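Local coordinates for protein thioredoxin (H-type,TRX-H) (Edwardsiella tarda, PDB 5ZF2) that probably acts as a secreted thioredoxin-like effector that inhibits host ASK1-MAPK signalling and so promotes pathogenesis during infection, at residues F68-Q72 with Q73-I77; I89-S93 with P94-S98. All coordinates share one frame; numbering follows the deposited sequence.

In the fold
Both interactions are local contacts at the ends of the two antiparallel hairpin strands that close one side of the thioredoxin sheet, a loop into a strand and a helix cap. Interaction 1 comes first along the chain and carries helix 62-68 into strand 75-80; interaction 2 follows strand 83-89 and starts the last helix, 94-102. Their centres lie about 14 Å apart, yet they touch: Ser74 O and Gly90 N, 3.0 Å apart, probably form a hydrogen bond, and Leu76 packs on Leu97. Helix 30-43, at whose start lies the probable redox pair Cys29 and Cys32, meets both. Gln73 touches these cysteines, which puts interaction 1 beside them; interaction 2 caps the C-terminal helix at the surface.

Interaction 1: residues F68-Q72 with Q73-I77; sequences FRVSQ and QSTLI
Phe68, Val70 and Ile77 form the apolar half of this local turn. The CD1 methyl of Ile77 does the touching, lying 3.7 Å from Phe68 CB and 3.8 Å from Val70 CG2. It reaches there because CG1 is anti to the carbonyl carbon (chi1 -50°) and the chain runs on extended. Beta-branched residues suit the place: Ile77 sends its CD1 methyl from the strand and Val70 its CG2 from the loop. The Phe68 ring goes on to meet Phe10 edge-to-face.

The polar half belongs to Thr75. Its OG1 donates to Gln72 O at 2.7 Å, approaching with a C=O...donor angle of 137° and tilted 34° from the carbonyl plane. Thr75 OG1 in turn accepts from a water 2.9 Å from it, and that water accepts from Ser71 N. The Val70 and Thr75 side chains pass each other in opposite directions, with CG1 of Val70 3.9 Å from OG1 of Thr75. Ser74 and Thr75 both face Val24 in a G1 beta bulge.

In classical thioredoxins a cis-proline precedes this threonine; here Ser74 takes that place, with a trans peptide after Gln73. Through both bonds the Thr75 hydroxyl ties loop to strand, close to Cys32, which Gln73 touches.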
loop_
_atom_site.group_PDB
_atom_site.type_symbol
_atom_site.label_atom_id
_atom_site.label_comp_id
_atom_site.label_asym_id
_atom_site.label_seq_id
_atom_site.Cartn_x
_atom_site.Cartn_y
_atom_site.Cartn_z
ATOM N N PHE A 68 -11.460 -0.893 3.163
ATOM C CA PHE A 68 -10.509 0.203 3.094
ATOM C C PHE A 68 -11.123 1.501 2.583
ATOM O O PHE A 68 -10.421 2.514 2.542
ATOM C CB PHE A 68 -9.337 -0.208 2.194
ATOM C CG PHE A 68 -8.532 -1.362 2.747
ATOM C CD1 PHE A 68 -8.026 -1.307 4.030
ATOM C CD2 PHE A 68 -8.312 -2.515 1.987
ATOM C CE1 PHE A 68 -7.296 -2.359 4.551
ATOM C CE2 PHE A 68 -7.593 -3.573 2.506
ATOM C CZ PHE A 68 -7.081 -3.496 3.790
ATOM N N ARG A 69 -12.406 1.490 2.206
ATOM C CA ARG A 69 -13.100 2.672 1.700
ATOM C C ARG A 69 -12.364 3.200 0.462
ATOM O O ARG A 69 -11.961 4.363 0.380
ATOM C CB ARG A 69 -13.237 3.724 2.816
ATOM C CG ARG A 69 -13.848 5.088 2.430
ATOM C CD ARG A 69 -13.937 6.064 3.626
ATOM N NE ARG A 69 -12.669 6.767 3.854
ATOM C CZ ARG A 69 -12.183 7.730 3.072
ATOM N NH1 ARG A 69 -12.835 8.129 1.987
ATOM N NH2 ARG A 69 -11.034 8.309 3.373
ATOM N N VAL A 70 -12.140 2.297 -0.489
ATOM C CA VAL A 70 -11.352 2.569 -1.687
ATOM C C VAL A 70 -12.275 2.570 -2.888
ATOM O O VAL A 70 -13.000 1.595 -3.115
ATOM C CB VAL A 70 -10.234 1.529 -1.877
ATOM C CG1 VAL A 70 -9.573 1.688 -3.257
ATOM C CG2 VAL A 70 -9.217 1.669 -0.764
ATOM N N SER A 71 -12.236 3.651 -3.666
ATOM C CA SER A 71 -13.029 3.737 -4.878
ATOM C C SER A 71 -12.196 3.870 -6.142
ATOM O O SER A 71 -12.768 3.834 -7.234
ATOM C CB SER A 71 -14.018 4.918 -4.799
ATOM O OG SER A 71 -13.341 6.157 -4.618
ATOM N N GLN A 72 -10.876 4.032 -6.041
ATOM C CA GLN A 72 -10.056 4.149 -7.241
ATOM C C GLN A 72 -8.805 3.293 -7.111
ATOM O O GLN A 72 -8.254 3.126 -6.019
ATOM C CB GLN A 72 -9.617 5.593 -7.522
ATOM C CG GLN A 72 -10.684 6.628 -7.190
ATOM C CD GLN A 72 -10.327 7.996 -7.699
ATOM O OE1 GLN A 72 -9.580 8.132 -8.667
ATOM N NE2 GLN A 72 -10.860 9.025 -7.053
ATOM N N GLN A 73 -8.350 2.785 -8.251
ATOM C CA GLN A 73 -7.026 2.198 -8.327
ATOM C C GLN A 73 -5.994 3.293 -8.068
ATOM O O GLN A 73 -6.298 4.488 -8.127
ATOM C CB GLN A 73 -6.817 1.561 -9.698
ATOM C CG GLN A 73 -7.052 2.570 -10.834
ATOM C CD GLN A 73 -7.451 1.930 -12.160
ATOM O OE1 GLN A 73 -7.061 2.401 -13.233
ATOM N NE2 GLN A 73 -8.239 0.859 -12.090
ATOM N N SER A 74 -4.768 2.875 -7.775
ATOM C CA SER A 74 -3.661 3.764 -7.419
ATOM C C SER A 74 -3.857 4.441 -6.067
ATOM O O SER A 74 -3.221 5.468 -5.795
ATOM C CB SER A 74 -3.385 4.814 -8.511
ATOM O OG SER A 74 -4.358 5.868 -8.509
ATOM N N THR A 75 -4.694 3.869 -5.195
ATOM C CA THR A 75 -4.838 4.353 -3.822
ATOM C C THR A 75 -3.788 3.673 -2.951
ATOM O O THR A 75 -3.591 2.451 -3.048
ATOM C CB THR A 75 -6.232 4.063 -3.244
ATOM O OG1 THR A 75 -7.246 4.651 -4.065
ATOM C CG2 THR A 75 -6.355 4.639 -1.833
ATOM N N LEU A 76 -3.104 4.466 -2.120
ATOM C CA LEU A 76 -2.152 3.963 -1.125
ATOM C C LEU A 76 -2.647 4.394 0.245
ATOM O O LEU A 76 -3.040 5.560 0.429
ATOM C CB LEU A 76 -0.737 4.524 -1.341
ATOM C CG LEU A 76 -0.088 4.325 -2.709
ATOM C CD1 LEU A 76 1.228 5.138 -2.819
ATOM C CD2 LEU A 76 0.170 2.852 -2.904
ATOM N N ILE A 77 -2.654 3.465 1.189
ATOM C CA ILE A 77 -3.087 3.754 2.552
ATOM C C ILE A 77 -2.013 3.282 3.511
ATOM O O ILE A 77 -1.631 2.109 3.488
ATOM C CB ILE A 77 -4.412 3.070 2.907
ATOM C CG1 ILE A 77 -5.461 3.343 1.818
ATOM C CG2 ILE A 77 -4.849 3.555 4.329
ATOM C CD1 ILE A 77 -6.727 2.473 1.964
HETATM O O HOH W 1 -9.861 5.497 -3.292
#

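Interaction 2: residues I89-S93 with P94-S98; sequences IGETS and PSALS. With SO4 (sulfate ion), chain B.
Ser93 O accepts a hydrogen bond from Leu97 N at 2.9 Å, the donor lying nearly in line with the carbonyl, and this closes the first turn of the helix that Pro94 begins. Proline fits there because its missing N-H is not needed in a first turn. Ser93 is the N-cap: OG, anti to its own backbone N (chi1 158°), accepts from Ala96 N at 3.2 Å. It also donates to sulfate O3, so the one hydroxyl holds both a helix amide and an anion. Ser95 adds two more bonds to the sulfate, N to O1 at 2.8 Å and OG to O4 at 2.9 Å. The ion probably comes from the crystallisation liquor, and the helix N-terminus would favour its charge.

Glu91 bends at chi2 (63°), bringing OE1 back to accept from Ser93 N at 2.8 Å through its anti lone pair. That fold lays the carboxylate over Ala96, with CD 3.4 Å from the small CB methyl, while CG meets Leu97 CD2 at 3.6 Å.

Leu97 continues inward, packing on Glu38 and Leu42 of helix 30-43 and on Leu76 of strand 75-80. Gln35 NE2 of helix 30-43 hydrogen-bonds to Glu91 O, fastening the loop after strand 83-89 to that helix.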
loop_
_atom_site.group_PDB
_atom_site.type_symbol
_atom_site.label_atom_id
_atom_site.label_comp_id
_atom_site.label_asym_id
_atom_site.label_seq_id
_atom_site.Cartn_x
_atom_site.Cartn_y
_atom_site.Cartn_z
ATOM N N ILE A 89 -4.040 9.166 -3.485
ATOM C CA ILE A 89 -4.571 8.595 -4.734
ATOM C C ILE A 89 -3.819 9.187 -5.928
ATOM O O ILE A 89 -3.830 10.407 -6.132
ATOM C CB ILE A 89 -6.082 8.852 -4.900
ATOM C CG1 ILE A 89 -6.914 8.204 -3.790
ATOM C CG2 ILE A 89 -6.566 8.398 -6.296
ATOM C CD1 ILE A 89 -8.339 8.831 -3.692
ATOM N N GLY A 90 -3.210 8.332 -6.738
ATOM C CA GLY A 90 -2.673 8.758 -8.012
ATOM C C GLY A 90 -1.300 9.405 -7.980
ATOM O O GLY A 90 -0.817 9.841 -9.032
ATOM N N GLU A 91 -0.645 9.453 -6.827
ATOM C CA GLU A 91 0.643 10.128 -6.701
ATOM C C GLU A 91 1.746 9.383 -7.439
ATOM O O GLU A 91 1.956 8.187 -7.198
ATOM C CB GLU A 91 1.028 10.242 -5.223
ATOM C CG GLU A 91 2.390 10.879 -4.998
ATOM C CD GLU A 91 2.412 12.317 -5.500
ATOM O OE1 GLU A 91 3.105 12.600 -6.515
ATOM O OE2 GLU A 91 1.718 13.155 -4.875
ATOM N N THR A 92 2.494 10.095 -8.308
ATOM C CA THR A 92 3.623 9.463 -8.995
ATOM C C THR A 92 4.940 10.220 -8.854
ATOM O O THR A 92 5.926 9.835 -9.495
ATOM C CB THR A 92 3.337 9.251 -10.492
ATOM O OG1 THR A 92 3.106 10.513 -11.123
ATOM C CG2 THR A 92 2.122 8.341 -10.702
ATOM N N SER A 93 5.008 11.271 -8.039
ATOM C CA SER A 93 6.312 11.908 -7.807
ATOM C C SER A 93 7.170 11.014 -6.918
ATOM O O SER A 93 6.749 10.669 -5.804
ATOM C CB SER A 93 6.149 13.288 -7.164
ATOM O OG SER A 93 7.346 13.660 -6.493
ATOM N N PRO A 94 8.372 10.614 -7.361
ATOM C CA PRO A 94 9.246 9.805 -6.484
ATOM C C PRO A 94 9.499 10.433 -5.115
ATOM O O PRO A 94 9.431 9.729 -4.103
ATOM C CB PRO A 94 10.543 9.678 -7.299
ATOM C CG PRO A 94 10.087 9.801 -8.744
ATOM C CD PRO A 94 8.953 10.815 -8.706
ATOM N N SER A 95 9.749 11.744 -5.042
ATOM C CA SER A 95 9.971 12.360 -3.738
ATOM C C SER A 95 8.699 12.386 -2.891
ATOM O O SER A 95 8.769 12.257 -1.662
ATOM C CB SER A 95 10.532 13.774 -3.915
ATOM O OG SER A 95 9.600 14.606 -4.561
ATOM N N ALA A 96 7.531 12.544 -3.513
ATOM C CA ALA A 96 6.294 12.550 -2.738
ATOM C C ALA A 96 5.986 11.166 -2.183
ATOM O O ALA A 96 5.544 11.036 -1.035
ATOM C CB ALA A 96 5.122 13.059 -3.593
ATOM N N LEU A 97 6.210 10.120 -2.988
ATOM C CA LEU A 97 5.979 8.752 -2.533
ATOM C C LEU A 97 6.939 8.379 -1.411
ATOM O O LEU A 97 6.539 7.741 -0.428
ATOM C CB LEU A 97 6.134 7.776 -3.706
ATOM C CG LEU A 97 5.084 7.924 -4.806
ATOM C CD1 LEU A 97 5.412 6.980 -5.935
ATOM C CD2 LEU A 97 3.708 7.571 -4.280
ATOM N N SER A 98 8.217 8.739 -1.558
ATOM C CA SER A 98 9.173 8.573 -0.464
ATOM C C SER A 98 8.677 9.261 0.806
ATOM O O SER A 98 8.698 8.684 1.899
ATOM C CB SER A 98 10.531 9.133 -0.878
ATOM O OG SER A 98 11.428 9.098 0.199
HETATM S S SO4 B . 10.597 14.328 -8.008
HETATM O O1 SO4 B . 10.815 13.055 -7.331
HETATM O O2 SO4 B . 11.561 14.493 -9.084
HETATM O O3 SO4 B . 9.243 14.355 -8.605
HETATM O O4 SO4 B . 10.745 15.419 -7.042
#